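Local coordinates for conserved hypothetical protein, putative anti-sigma factor (PDB 4M0N) that probably acts as a sigma-factor antagonist, this piece being the FecR and C-terminal FecR regions of a longer membrane protein, at residues 45-50 against 62-67; 82-87 against 98-103. The protein carries 1 engineered substitution. All coordinates share one frame; numbering follows the deposited sequence.

Interaction 1: residues 45-50 against 62-67. With MG (magnesium ion), chain B.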
ATOM      1  N   ALA A  45       3.364  -7.828   1.472  1.00 14.20           N
ATOM      2  CA  ALA A  45       4.096  -8.542   0.451  1.00 14.83           C
ATOM      3  C   ALA A  45       4.869  -7.600  -0.460  1.00 15.01           C
ATOM      4  O   ALA A  45       4.317  -6.615  -0.957  1.00 14.31           O
ATOM      5  CB  ALA A  45       3.087  -9.335  -0.412  1.00 15.89           C
ATOM      6  N   GLY A  46       6.153  -7.880  -0.659  1.00 15.99           N
ATOM      7  CA  GLY A  46       6.922  -7.118  -1.646  1.00 16.02           C
ATOM      8  C   GLY A  46       7.633  -5.902  -1.122  1.00 15.86           C
ATOM      9  O   GLY A  46       8.152  -5.075  -1.908  1.00 16.19           O
ATOM     10  N   THR A  47       7.612  -5.750   0.192  1.00 14.83           N
ATOM     11  CA  THR A  47       8.110  -4.545   0.855  1.00 13.99           C
ATOM     12  C   THR A  47       9.474  -4.712   1.460  1.00 15.32           C
ATOM     13  O   THR A  47       9.822  -5.783   1.948  1.00 17.21           O
ATOM     14  CB  THR A  47       7.128  -4.161   1.952  1.00 14.03           C
ATOM     15  OG1 THR A  47       5.849  -3.995   1.345  1.00 13.84           O
ATOM     16  CG2 THR A  47       7.542  -2.933   2.692  1.00 14.85           C
ATOM     17  N   VAL A  48      10.219  -3.612   1.450  1.00 15.14           N
ATOM     18  CA  VAL A  48      11.523  -3.512   2.104  0.50 15.57           C
ATOM     19  C   VAL A  48      11.506  -2.354   3.062  1.00 16.07           C
ATOM     20  O   VAL A  48      10.979  -1.276   2.716  1.00 14.78           O
ATOM     21  CB  VAL A  48      12.646  -3.206   1.111  0.50 16.25           C
ATOM     22  CG1 VAL A  48      13.996  -3.324   1.811  0.50 15.53           C
ATOM     23  CG2 VAL A  48      12.560  -4.105  -0.097  0.50 17.79           C
ATOM     24  N   MET A  49      12.063  -2.573   4.255  1.00 15.71           N
ATOM     25  CA  MET A  49      12.234  -1.536   5.232  1.00 15.87           C
ATOM     26  C   MET A  49      13.636  -1.615   5.867  1.00 16.50           C
ATOM     27  O   MET A  49      14.132  -2.705   6.202  1.00 17.36           O
ATOM     28  CB  MET A  49      11.121  -1.567   6.301  1.00 16.44           C
ATOM     29  CG  MET A  49      11.292  -0.489   7.362  1.00 17.15           C
ATOM     30  SD  MET A  49       9.939  -0.408   8.552  1.00 20.00           S
ATOM     31  CE  MET A  49      10.197  -1.898   9.484  1.00 18.81           C
ATOM     32  N   ARG A  50      14.239  -0.443   6.040  1.00 16.63           N
ATOM     33  CA  ARG A  50      15.578  -0.270   6.595  1.00 20.39           C
ATOM     34  C   ARG A  50      15.430   0.577   7.843  1.00 21.48           C
ATOM     35  O   ARG A  50      14.778   1.631   7.813  1.00 20.37           O
ATOM     36  CB  ARG A  50      16.400   0.475   5.512  1.00 25.16           C
ATOM     37  CG  ARG A  50      17.889   0.374   5.442  1.00 37.13           C
ATOM     38  CD  ARG A  50      18.314   1.100   4.146  1.00 30.00           C
ATOM     39  NE  ARG A  50      17.863   0.339   2.973  1.00 26.60           N
ATOM     40  CZ  ARG A  50      16.975   0.697   2.043  1.00 30.67           C
ATOM     41  NH1 ARG A  50      16.366   1.877   2.039  1.00 27.15           N
ATOM     42  NH2 ARG A  50      16.694  -0.181   1.080  1.00 30.40           N
ATOM     43  N   VAL A  62      13.006   5.711   9.604  1.00 17.32           N
ATOM     44  CA  VAL A  62      13.051   4.470   8.852  1.00 16.63           C
ATOM     45  C   VAL A  62      12.848   4.799   7.363  1.00 15.67           C
ATOM     46  O   VAL A  62      12.313   5.874   7.008  1.00 14.76           O
ATOM     47  CB  VAL A  62      12.083   3.402   9.384  1.00 17.11           C
ATOM     48  CG1 VAL A  62      12.287   3.185  10.889  1.00 17.82           C
ATOM     49  CG2 VAL A  62      10.632   3.737   9.072  1.00 18.14           C
ATOM     50  N   GLU A  63      13.367   3.925   6.509  1.00 15.59           N
ATOM     51  CA  GLU A  63      13.205   4.047   5.061  1.00 16.14           C
ATOM     52  C   GLU A  63      12.425   2.856   4.591  1.00 15.55           C
ATOM     53  O   GLU A  63      12.650   1.737   5.053  1.00 16.32           O
ATOM     54  CB  GLU A  63      14.550   4.105   4.321  1.00 18.17           C
ATOM     55  CG  GLU A  63      15.321   5.402   4.524  1.00 20.08           C
ATOM     56  CD  GLU A  63      16.664   5.404   3.802  1.00 27.06           C
ATOM     57  OE1 GLU A  63      17.125   4.337   3.376  1.00 27.55           O
ATOM     58  OE2 GLU A  63      17.266   6.481   3.693  1.00 30.76           O
ATOM     59  N   MET A  64      11.470   3.079   3.694  1.00 15.99           N
ATOM     60  CA  MET A  64      10.644   2.009   3.254  1.00 14.90           C
ATOM     61  C   MET A  64      10.259   2.169   1.801  1.00 14.92           C
ATOM     62  O   MET A  64      10.056   3.281   1.317  1.00 14.43           O
ATOM     63  CB  MET A  64       9.391   1.957   4.140  1.00 16.23           C
ATOM     64  CG  MET A  64       8.545   0.730   3.911  1.00 18.24           C
ATOM     65  SD  MET A  64       7.231   0.881   2.687  1.00 20.83           S
ATOM     66  CE  MET A  64       6.215   2.114   3.512  1.00 19.50           C
ATOM     67  N   GLU A  65      10.190   1.048   1.102  1.00 13.77           N
ATOM     68  CA  GLU A  65       9.626   0.953  -0.216  1.00 15.12           C
ATOM     69  C   GLU A  65       8.716  -0.260  -0.252  1.00 14.87           C
ATOM     70  O   GLU A  65       9.128  -1.377   0.137  1.00 16.15           O
ATOM     71  CB  GLU A  65      10.754   0.857  -1.251  1.00 15.43           C
ATOM     72  CG  GLU A  65      10.295   0.789  -2.686  1.00 15.94           C
ATOM     73  CD  GLU A  65       9.955  -0.622  -3.099  1.00 18.51           C
ATOM     74  OE1 GLU A  65      10.820  -1.543  -2.950  1.00 19.12           O
ATOM     75  OE2 GLU A  65       8.844  -0.814  -3.585  1.00 16.65           O
ATOM     76  N   GLY A  66       7.461  -0.037  -0.635  1.00 14.13           N
ATOM     77  CA  GLY A  66       6.413  -1.062  -0.558  1.00 12.46           C
ATOM     78  C   GLY A  66       5.274  -0.531   0.270  1.00 12.68           C
ATOM     79  O   GLY A  66       5.021   0.676   0.264  1.00 13.68           O
ATOM     80  N   GLU A  67       4.629  -1.404   1.040  1.00 12.76           N
ATOM     81  CA  GLU A  67       3.492  -1.007   1.866  1.00 12.13           C
ATOM     82  C   GLU A  67       3.642  -1.489   3.273  1.00 13.14           C
ATOM     83  O   GLU A  67       3.985  -2.657   3.504  1.00 13.45           O
ATOM     84  CB  GLU A  67       2.184  -1.541   1.251  1.00 12.30           C
ATOM     85  CG  GLU A  67       0.983  -1.204   2.153  1.00 14.11           C
ATOM     86  CD  GLU A  67      -0.333  -1.544   1.507  1.00 15.57           C
ATOM     87  OE1 GLU A  67      -0.427  -2.571   0.751  1.00 16.54           O
ATOM     88  OE2 GLU A  67      -1.307  -0.769   1.717  1.00 15.55           O
TER
HETATM   89 MG    MG B 401       8.855  -5.014  -3.854  1.00 15.30          MG
HETATM   90  O   HOH W   1      10.540  -4.240  -3.087  1.00 16.18           O
HETATM   91  O   HOH W   2       8.114  -3.185  -4.351  1.00 17.15           O
HETATM   92  O   HOH W   3       9.627  -7.011  -3.613  1.00 18.76           O
HETATM   93  O   HOH W   4       9.694  -5.098  -5.861  1.00 15.72           O
HETATM   94  O   HOH W   5       7.148  -5.850  -4.606  1.00 17.63           O

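Interaction 2: residues 82-87 against 98-103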
ATOM      1  N   VAL A  82       8.778   8.165   8.377  1.00 13.72           N
ATOM      2  CA  VAL A  82       8.860   7.105   7.379  1.00 13.98           C
ATOM      3  C   VAL A  82       9.280   7.792   6.080  1.00 14.37           C
ATOM      4  O   VAL A  82       8.533   8.592   5.521  1.00 13.59           O
ATOM      5  CB  VAL A  82       7.529   6.384   7.177  1.00 13.55           C
ATOM      6  CG1 VAL A  82       7.670   5.372   6.022  1.00 14.71           C
ATOM      7  CG2 VAL A  82       7.069   5.716   8.464  1.00 13.51           C
ATOM      8  N   ARG A  83      10.479   7.485   5.628  1.00 13.69           N
ATOM      9  CA  ARG A  83      11.041   8.087   4.428  1.00 14.84           C
ATOM     10  C   ARG A  83      10.867   7.163   3.248  1.00 14.99           C
ATOM     11  O   ARG A  83      11.429   6.052   3.190  1.00 15.07           O
ATOM     12  CB  ARG A  83      12.522   8.404   4.622  1.00 16.55           C
ATOM     13  CG  ARG A  83      13.232   8.931   3.374  1.00 16.80           C
ATOM     14  CD  ARG A  83      14.449   9.745   3.776  1.00 19.24           C
ATOM     15  NE  ARG A  83      14.041  10.935   4.498  1.00 20.29           N
ATOM     16  CZ  ARG A  83      14.807  11.625   5.334  1.00 23.65           C
ATOM     17  NH1 ARG A  83      16.081  11.286   5.536  1.00 26.14           N
ATOM     18  NH2 ARG A  83      14.306  12.701   5.938  1.00 22.85           N
ATOM     19  N   THR A  84      10.058   7.639   2.321  1.00 14.78           N
ATOM     20  CA  THR A  84       9.890   7.011   1.047  1.00 13.49           C
ATOM     21  C   THR A  84      10.452   7.908  -0.048  1.00 14.34           C
ATOM     22  O   THR A  84      10.734   9.094   0.154  1.00 15.67           O
ATOM     23  CB  THR A  84       8.429   6.724   0.739  1.00 12.71           C
ATOM     24  OG1 THR A  84       7.757   7.956   0.432  1.00 12.62           O
ATOM     25  CG2 THR A  84       7.754   6.022   1.879  1.00 12.81           C
ATOM     26  N   ARG A  85      10.621   7.316  -1.212  1.00 15.20           N
ATOM     27  CA  ARG A  85      11.160   8.076  -2.312  1.00 17.93           C
ATOM     28  C   ARG A  85      10.348   9.349  -2.557  1.00 18.89           C
ATOM     29  O   ARG A  85      10.934  10.394  -2.838  1.00 20.57           O
ATOM     30  CB  ARG A  85      11.228   7.228  -3.579  1.00 19.54           C
ATOM     31  CG  ARG A  85      11.901   7.956  -4.746  1.00 24.10           C
ATOM     32  CD  ARG A  85      11.811   7.179  -6.058  1.00 28.63           C
ATOM     33  NE  ARG A  85      10.436   6.958  -6.532  1.00 29.64           N
ATOM     34  CZ  ARG A  85       9.714   7.800  -7.280  1.00 38.12           C
ATOM     35  NH1 ARG A  85      10.204   8.973  -7.676  1.00 38.93           N
ATOM     36  NH2 ARG A  85       8.479   7.464  -7.643  1.00 45.46           N
ATOM     37  N   GLN A  86       9.021   9.240  -2.475  1.00 17.75           N
ATOM     38  CA  GLN A  86       8.104  10.307  -2.848  1.00 19.81           C
ATOM     39  C   GLN A  86       7.897  11.347  -1.743  1.00 18.63           C
ATOM     40  O   GLN A  86       7.527  12.490  -2.026  1.00 19.61           O
ATOM     41  CB  GLN A  86       6.762   9.706  -3.196  1.00 23.19           C
ATOM     42  CG  GLN A  86       6.819   8.752  -4.384  1.00 25.30           C
ATOM     43  CD  GLN A  86       6.849   7.285  -3.979  1.00 21.65           C
ATOM     44  OE1 GLN A  86       7.408   6.908  -2.923  1.00 18.92           O
ATOM     45  NE2 GLN A  86       6.276   6.438  -4.839  1.00 20.58           N
ATOM     46  N   ALA A  87       8.071  10.914  -0.495  1.00 15.18           N
ATOM     47  CA  ALA A  87       7.577  11.695   0.628  1.00 14.00           C
ATOM     48  C   ALA A  87       8.141  11.222   1.916  1.00 14.45           C
ATOM     49  O   ALA A  87       8.419  10.041   2.096  1.00 15.38           O
ATOM     50  CB  ALA A  87       6.065  11.569   0.732  1.00 14.24           C
ATOM     51  N   VAL A  98       1.193   3.380   4.759  1.00 10.57           N
ATOM     52  CA  VAL A  98       1.944   3.990   3.672  1.00 11.54           C
ATOM     53  C   VAL A  98       2.072   2.930   2.598  1.00 11.72           C
ATOM     54  O   VAL A  98       2.660   1.873   2.814  1.00 12.86           O
ATOM     55  CB  VAL A  98       3.352   4.406   4.115  1.00 12.00           C
ATOM     56  CG1 VAL A  98       4.067   5.054   2.983  1.00 13.91           C
ATOM     57  CG2 VAL A  98       3.294   5.343   5.322  1.00 13.57           C
ATOM     58  N   LYS A  99       1.467   3.221   1.464  1.00 11.24           N
ATOM     59  CA  LYS A  99       1.518   2.304   0.318  1.00 11.74           C
ATOM     60  C   LYS A  99       2.321   2.997  -0.741  1.00 11.80           C
ATOM     61  O   LYS A  99       1.852   3.968  -1.372  1.00 11.90           O
ATOM     62  CB  LYS A  99       0.131   1.960  -0.177  1.00 12.77           C
ATOM     63  CG  LYS A  99       0.186   0.911  -1.267  1.00 15.26           C
ATOM     64  CD  LYS A  99      -1.185   0.543  -1.727  1.00 19.99           C
ATOM     65  CE  LYS A  99      -1.067  -0.507  -2.822  1.00 24.20           C
ATOM     66  NZ  LYS A  99      -2.436  -1.008  -3.069  1.00 28.05           N
ATOM     67  N   ALA A 100       3.541   2.512  -0.984  1.00 12.59           N
ATOM     68  CA  ALA A 100       4.524   3.216  -1.835  1.00 12.45           C
ATOM     69  C   ALA A 100       5.408   2.223  -2.562  1.00 13.11           C
ATOM     70  O   ALA A 100       6.605   2.245  -2.456  1.00 13.01           O
ATOM     71  CB  ALA A 100       5.361   4.192  -1.003  1.00 13.21           C
ATOM     72  N   TYR A 101       4.779   1.319  -3.275  1.00 12.51           N
ATOM     73  CA  TYR A 101       5.503   0.338  -4.079  1.00 12.60           C
ATOM     74  C   TYR A 101       6.125   1.085  -5.262  1.00 14.40           C
ATOM     75  O   TYR A 101       5.450   1.822  -6.016  1.00 14.98           O
ATOM     76  CB  TYR A 101       4.576  -0.763  -4.601  1.00 12.71           C
ATOM     77  CG  TYR A 101       4.115  -1.725  -3.555  1.00 12.39           C
ATOM     78  CD1 TYR A 101       4.911  -2.793  -3.156  1.00 12.97           C
ATOM     79  CD2 TYR A 101       2.881  -1.572  -2.951  1.00 11.48           C
ATOM     80  CE1 TYR A 101       4.490  -3.693  -2.193  1.00 12.67           C
ATOM     81  CE2 TYR A 101       2.454  -2.472  -2.014  1.00 11.45           C
ATOM     82  CZ  TYR A 101       3.252  -3.510  -1.622  1.00 11.45           C
ATOM     83  OH  TYR A 101       2.790  -4.393  -0.691  1.00 13.58           O
ATOM     84  N   GLN A 102       7.416   0.856  -5.448  1.00 15.91           N
ATOM     85  CA  GLN A 102       8.133   1.544  -6.521  1.00 17.09           C
ATOM     86  C   GLN A 102       7.626   1.186  -7.912  1.00 17.97           C
ATOM     87  O   GLN A 102       7.680   2.042  -8.828  1.00 18.60           O
ATOM     88  CB  GLN A 102       9.657   1.367  -6.360  1.00 19.87           C
ATOM     89  CG  GLN A 102      10.196  -0.020  -6.617  1.00 22.15           C
ATOM     90  CD  GLN A 102      11.695  -0.195  -6.285  1.00 27.14           C
ATOM     91  OE1 GLN A 102      12.417   0.729  -5.857  1.00 26.96           O
ATOM     92  NE2 GLN A 102      12.158  -1.395  -6.491  1.00 26.41           N
ATOM     93  N   GLU A 103       7.073  -0.020  -8.070  1.00 17.69           N
ATOM     94  CA  GLU A 103       6.439  -0.444  -9.333  1.00 20.23           C
ATOM     95  C   GLU A 103       5.017   0.068  -9.643  1.00 20.13           C
ATOM     96  O   GLU A 103       4.478  -0.208 -10.729  1.00 21.33           O
ATOM     97  CB  GLU A 103       6.439  -1.978  -9.433  1.00 22.15           C
ATOM     98  CG  GLU A 103       5.561  -2.720  -8.440  1.00 25.51           C
ATOM     99  CD  GLU A 103       6.283  -3.190  -7.199  1.00 26.51           C
ATOM    100  OE1 GLU A 103       7.321  -2.492  -6.850  1.00 21.75           O
ATOM    101  OE2 GLU A 103       5.815  -4.258  -6.605  1.00 19.94           O
TER
HETATM  102  O   HOH W   6       8.394   4.285  -2.938  1.00 14.18           O

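Interaction 1: residues 45-50 against 62-67
Val48 and Glu65 exchange two nearly linear backbone hydrogen bonds, Val48 N to Glu65 O at 2.8 Å and Glu65 N to Val48 O at 2.9 Å. Arg50 and Glu63 form a second such pair, and between them Met49 faces Met64 in a non-hydrogen-bonded pair, with the CA of each against a carbonyl oxygen of the other strand. Strands 48-51 and 60-65 thus make an antiparallel beta hairpin inside the mixed sheet of the FecR region.

Charged groups occupy the face with Val48. Arg50 NH1 donates to Glu63 OE1 at 2.9 Å, meeting it on the anti side and somewhat out of the carboxylate plane, the guanidinium and carboxylate planes standing 78° apart; Arg50 NE has a second salt bridge, to Glu22. Next along, two waters of the magnesium shell donate to Glu65 OE1 and OE2, and OE2 also accepts Gln102 N, while Gly46 O binds the ion directly at 2.1 Å.

On the other face Met49 CB lies 4.2 Å from Met64 CG. From the loop before the strand, Thr47 CG2, anti to the backbone N (OG1 at chi1 -57°), meets Met64 SD at 3.8 Å. Thr47 OG1 instead accepts Glu67 N at 2.9 Å, just past the corner at Gly66, and also bonds Asn44 O.

Interaction 2: residues 82-87 against 98-103
Thr84 CG2 rests against two side chains of the facing strand, 4.0 Å from Val98 CG1 and 4.2 Å from Ala100 CB. All three groups are buried, and the methyl is turned to them because chi1 of 73° sets CG2 anti to the carbonyl carbon. The hydroxyl instead turns back on its own segment: Thr84 OG1 donates to Ala87 O at 2.7 Å, in the carbonyl plane and on a lone pair. That oxygen also accepts Thr84 N, so two bonds from one residue grip it and hold the turn 84-87 closed. Val82 CG1 extends the apolar row more loosely, 4.4 Å from Val98 CG2, and Met107 of strand 106-111 adds cover to Thr84 and Ala100.

Toward Gln86 the packing gives way to water. A bend at chi2 (100°) brings Gln86 OE1 to 3.9 Å from Ala100 CB, a van der Waals contact. The polar link is a water that donates to both Gln86 OE1 and Ala100 O, each at 2.8 Å, bridging the two segments; the amide's other end, NE2, bonds to Asn137 OD1.

The backbones stay well apart, with CA atoms of Thr84 and Ala100 separated by 7.2 Å. Strand 80-83 belongs to the mixed sheet and strand 94-100 to the antiparallel one, so the side chains meet across the interior between two sheets, as in a beta sandwich.

How the interactions relate
Interactions 1 and 2 lie in series along the chain, their centres 8 Å apart, and meet at the corner of Gly66. There Gly66 O and Ala100 N are 2.7 Å apart, a probable hydrogen bond, and the Tyr101 ring packs with CD1 3.5 Å from Gly66 CA. The far end of that tyrosine makes a separate link, its OH 2.7 Å from Ala45 O, probably another hydrogen bond. Strands 60-65 and 80-83 are neighbours in the mixed sheet, while 67-72 and 94-100 pair in the antiparallel one. The magnesium ion sits on interaction 1; from interaction 2 the side chain of Ala100 is about 10 Å away, although Gln102 N bonds to Glu65 OE2, which also holds a water of the ion's shell.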